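Local structure of epidermin leader peptide processing serine protease EpiP (Staphylococcus aureus subsp. aureus, 3QFH) at residues 389-400 with 433-441. The protein is a subtilisin-like serine protease that probably cleaves the leader peptide from the precursor of the lantibiotic epidermin. Numbering follows the deposited sequence.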
loop_
_atom_site.group_PDB
_atom_site.type_symbol
_atom_site.label_atom_id
_atom_site.label_comp_id
_atom_site.label_asym_id
_atom_site.label_seq_id
_atom_site.Cartn_x
_atom_site.Cartn_y
_atom_site.Cartn_z
ATOM N N VAL A 389 -10.868 1.035 -1.371
ATOM C CA VAL A 389 -11.140 -0.325 -0.958
ATOM C C VAL A 389 -10.788 -0.496 0.513
ATOM O O VAL A 389 -11.546 -1.138 1.255
ATOM C CB VAL A 389 -10.394 -1.355 -1.825
ATOM C CG1 VAL A 389 -10.548 -2.776 -1.265
ATOM C CG2 VAL A 389 -10.877 -1.274 -3.289
ATOM N N SER A 390 -9.656 0.061 0.955
ATOM C CA SER A 390 -9.292 -0.044 2.383
ATOM C C SER A 390 -10.380 0.603 3.243
ATOM O O SER A 390 -10.816 0.045 4.267
ATOM C CB SER A 390 -7.948 0.624 2.698
ATOM O OG SER A 390 -6.862 -0.034 2.063
ATOM N N GLY A 391 -10.786 1.803 2.866
ATOM C CA GLY A 391 -11.854 2.496 3.587
ATOM C C GLY A 391 -13.143 1.696 3.645
ATOM O O GLY A 391 -13.789 1.623 4.695
ATOM N N ALA A 392 -13.512 1.087 2.515
ATOM C CA ALA A 392 -14.715 0.273 2.419
ATOM C C ALA A 392 -14.667 -0.911 3.389
ATOM O O ALA A 392 -15.666 -1.209 4.092
ATOM C CB ALA A 392 -14.929 -0.214 0.949
ATOM N N LEU A 393 -13.512 -1.585 3.459
ATOM C CA LEU A 393 -13.357 -2.709 4.400
ATOM C C LEU A 393 -13.502 -2.269 5.845
ATOM O O LEU A 393 -14.037 -3.023 6.685
ATOM C CB LEU A 393 -12.020 -3.401 4.195
ATOM C CG LEU A 393 -11.916 -4.276 2.946
ATOM C CD1 LEU A 393 -10.471 -4.545 2.603
ATOM C CD2 LEU A 393 -12.681 -5.589 3.168
ATOM N N ALA A 394 -13.016 -1.069 6.162
ATOM C CA ALA A 394 -13.170 -0.552 7.515
ATOM C C ALA A 394 -14.661 -0.366 7.811
ATOM O O ALA A 394 -15.146 -0.700 8.909
ATOM C CB ALA A 394 -12.403 0.759 7.705
ATOM N N LEU A 395 -15.390 0.151 6.837
ATOM C CA LEU A 395 -16.846 0.354 6.990
ATOM C C LEU A 395 -17.600 -0.956 7.169
ATOM O O LEU A 395 -18.518 -1.051 7.988
ATOM C CB LEU A 395 -17.417 1.094 5.790
ATOM C CG LEU A 395 -16.961 2.539 5.549
ATOM C CD1 LEU A 395 -17.611 3.083 4.271
ATOM C CD2 LEU A 395 -17.303 3.405 6.758
ATOM N N ILE A 396 -17.209 -1.961 6.395
ATOM C CA ILE A 396 -17.842 -3.276 6.428
ATOM C C ILE A 396 -17.598 -3.973 7.776
ATOM O O ILE A 396 -18.511 -4.548 8.370
ATOM C CB ILE A 396 -17.350 -4.143 5.255
ATOM C CG1 ILE A 396 -17.914 -3.591 3.942
ATOM C CG2 ILE A 396 -17.787 -5.604 5.453
ATOM C CD1 ILE A 396 -17.163 -4.087 2.688
ATOM N N ILE A 397 -16.371 -3.902 8.261
ATOM C CA ILE A 397 -16.038 -4.491 9.562
ATOM C C ILE A 397 -16.878 -3.853 10.678
ATOM O O ILE A 397 -17.415 -4.550 11.568
ATOM C CB ILE A 397 -14.525 -4.360 9.865
ATOM C CG1 ILE A 397 -13.723 -5.230 8.878
ATOM C CG2 ILE A 397 -14.228 -4.820 11.307
ATOM C CD1 ILE A 397 -12.179 -4.949 8.850
ATOM N N ASP A 398 -17.010 -2.536 10.640
ATOM C CA ASP A 398 -17.788 -1.836 11.672
ATOM C C ASP A 398 -19.318 -2.051 11.497
ATOM O O ASP A 398 -20.043 -2.261 12.467
ATOM C CB ASP A 398 -17.443 -0.352 11.685
ATOM C CG ASP A 398 -15.988 -0.090 12.082
ATOM O OD1 ASP A 398 -15.325 -1.034 12.571
ATOM O OD2 ASP A 398 -15.497 1.056 11.891
ATOM N N LYS A 399 -19.782 -2.052 10.256
ATOM C CA LYS A 399 -21.209 -2.206 9.973
ATOM C C LYS A 399 -21.765 -3.569 10.384
ATOM O O LYS A 399 -22.836 -3.640 10.943
ATOM C CB LYS A 399 -21.483 -1.982 8.482
ATOM C CG LYS A 399 -22.955 -1.989 8.071
ATOM C CD LYS A 399 -23.689 -0.701 8.470
ATOM C CE LYS A 399 -25.120 -0.721 7.968
ATOM N NZ LYS A 399 -25.801 0.604 8.077
ATOM N N TYR A 400 -21.020 -4.635 10.120
ATOM C CA TYR A 400 -21.492 -5.996 10.396
ATOM C C TYR A 400 -20.788 -6.654 11.584
ATOM O O TYR A 400 -21.026 -7.825 11.874
ATOM C CB TYR A 400 -21.362 -6.851 9.115
ATOM C CG TYR A 400 -22.074 -6.219 7.954
ATOM C CD1 TYR A 400 -21.380 -5.449 7.036
ATOM C CD2 TYR A 400 -23.450 -6.314 7.814
ATOM C CE1 TYR A 400 -22.020 -4.838 5.967
ATOM C CE2 TYR A 400 -24.112 -5.687 6.744
ATOM C CZ TYR A 400 -23.380 -4.957 5.822
ATOM O OH TYR A 400 -23.984 -4.327 4.755
ATOM N N LEU A 433 -15.694 -1.438 -7.074
ATOM C CA LEU A 433 -16.171 -1.164 -5.715
ATOM C C LEU A 433 -17.519 -0.405 -5.705
ATOM O O LEU A 433 -17.683 0.557 -6.454
ATOM C CB LEU A 433 -15.102 -0.302 -5.027
ATOM C CG LEU A 433 -15.330 0.175 -3.587
ATOM C CD1 LEU A 433 -15.516 -0.992 -2.623
ATOM C CD2 LEU A 433 -14.159 1.070 -3.161
ATOM N N ASP A 434 -18.469 -0.844 -4.872
ATOM C CA ASP A 434 -19.770 -0.152 -4.708
ATOM C C ASP A 434 -20.096 -0.147 -3.199
ATOM O O ASP A 434 -20.590 -1.130 -2.632
ATOM C CB ASP A 434 -20.886 -0.815 -5.522
ATOM C CG ASP A 434 -22.215 -0.011 -5.500
ATOM O OD1 ASP A 434 -23.057 -0.256 -6.413
ATOM O OD2 ASP A 434 -22.432 0.856 -4.606
ATOM N N VAL A 435 -19.769 0.971 -2.568
ATOM C CA VAL A 435 -19.904 1.133 -1.129
ATOM C C VAL A 435 -21.358 1.179 -0.714
ATOM O O VAL A 435 -21.725 0.683 0.361
ATOM C CB VAL A 435 -19.114 2.387 -0.654
ATOM C CG1 VAL A 435 -19.337 2.673 0.827
ATOM C CG2 VAL A 435 -17.625 2.202 -0.972
ATOM N N TYR A 436 -22.212 1.728 -1.571
ATOM C CA TYR A 436 -23.636 1.768 -1.240
ATOM C C TYR A 436 -24.169 0.342 -1.079
ATOM O O TYR A 436 -24.870 0.032 -0.094
ATOM C CB TYR A 436 -24.417 2.534 -2.285
ATOM C CG TYR A 436 -25.888 2.591 -2.021
ATOM C CD1 TYR A 436 -26.421 3.564 -1.183
ATOM C CD2 TYR A 436 -26.756 1.702 -2.641
ATOM C CE1 TYR A 436 -27.781 3.636 -0.941
ATOM C CE2 TYR A 436 -28.125 1.756 -2.402
ATOM C CZ TYR A 436 -28.629 2.730 -1.555
ATOM O OH TYR A 436 -29.973 2.797 -1.324
ATOM N N LYS A 437 -23.820 -0.524 -2.026
ATOM C CA LYS A 437 -24.239 -1.922 -1.931
ATOM C C LYS A 437 -23.665 -2.605 -0.684
ATOM O O LYS A 437 -24.378 -3.314 0.012
ATOM C CB LYS A 437 -23.841 -2.728 -3.169
ATOM C CG LYS A 437 -24.697 -2.466 -4.411
ATOM C CD LYS A 437 -24.353 -3.461 -5.538
ATOM C CE LYS A 437 -25.123 -3.154 -6.821
ATOM N NZ LYS A 437 -26.616 -3.303 -6.680
ATOM N N ALA A 438 -22.378 -2.387 -0.419
ATOM C CA ALA A 438 -21.698 -3.030 0.726
ATOM C C ALA A 438 -22.360 -2.689 2.071
ATOM O O ALA A 438 -22.402 -3.526 2.975
ATOM C CB ALA A 438 -20.225 -2.642 0.749
ATOM N N LEU A 439 -22.886 -1.476 2.191
ATOM C CA LEU A 439 -23.536 -1.040 3.421
ATOM C C LEU A 439 -25.027 -1.393 3.502
ATOM O O LEU A 439 -25.643 -1.200 4.525
ATOM C CB LEU A 439 -23.374 0.477 3.597
ATOM C CG LEU A 439 -21.919 0.951 3.704
ATOM C CD1 LEU A 439 -21.834 2.470 3.801
ATOM C CD2 LEU A 439 -21.244 0.306 4.887
ATOM N N ASN A 440 -25.604 -1.931 2.438
ATOM C CA ASN A 440 -27.024 -2.225 2.473
ATOM C C ASN A 440 -27.399 -3.697 2.272
ATOM O O ASN A 440 -28.483 -3.992 1.770
ATOM C CB ASN A 440 -27.720 -1.326 1.447
ATOM C CG ASN A 440 -27.764 0.118 1.902
ATOM O OD1 ASN A 440 -28.477 0.441 2.835
ATOM N ND2 ASN A 440 -27.001 0.991 1.240
ATOM N N VAL A 441 -26.518 -4.608 2.682
ATOM C CA VAL A 441 -26.785 -6.048 2.522
ATOM C C VAL A 441 -28.006 -6.481 3.335
ATOM O O VAL A 441 -28.741 -7.365 2.918
ATOM C CB VAL A 441 -25.570 -6.905 2.920
ATOM C CG1 VAL A 441 -25.888 -8.393 2.776
ATOM C CG2 VAL A 441 -24.360 -6.525 2.047
HETATM O O HOH W 1 -28.298 0.487 6.264
#
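Ala392 sits at the tight end of this contact. Its CB lies 3.7 Å from Leu433 CD1 and also meets Val435 CG2. Leu433 reaches it with CG anti to the backbone N (chi1 179°), and its other methyl, CD2, rests beside the backbone of Val389. One turn on, Leu395 crosses Val435 at about a right angle, with Leu395 CD1 3.9 Å from Val435 CG1. Leu395 CB takes Leu439 CD2, while Ile396 CD1 ends on Ala438 CB. These apolar groups are buried. Leu433 belongs to the lead-in to helix 435-439; Val435, Ala438 and Leu439 make the helix side. The axes of 389-400 and 435-439 run nearly parallel, at 16°. In this subtilisin-like fold the longer helix 382-400 packs on strands 230-233 and 273-277 of the parallel sheet. Asp434 caps the short helix, its OD2 accepting from Lys437 N.

At the far end Tyr400, Lys399 and Val441 are partly exposed, and polar bonds appear. Tyr400 OH donates to Ala438 O at 2.5 Å, with that oxygen at the ring edge, in plane. The same hydroxyl accepts from Val441 N at 3.3 Å, so two bonds hold it. Lys399 CG lies over one face of the Tyr400 ring, toward the rim. Lys399 NZ hydrogen-bonds to Asp117 O and to a water that weakly reaches Asn440 OD1.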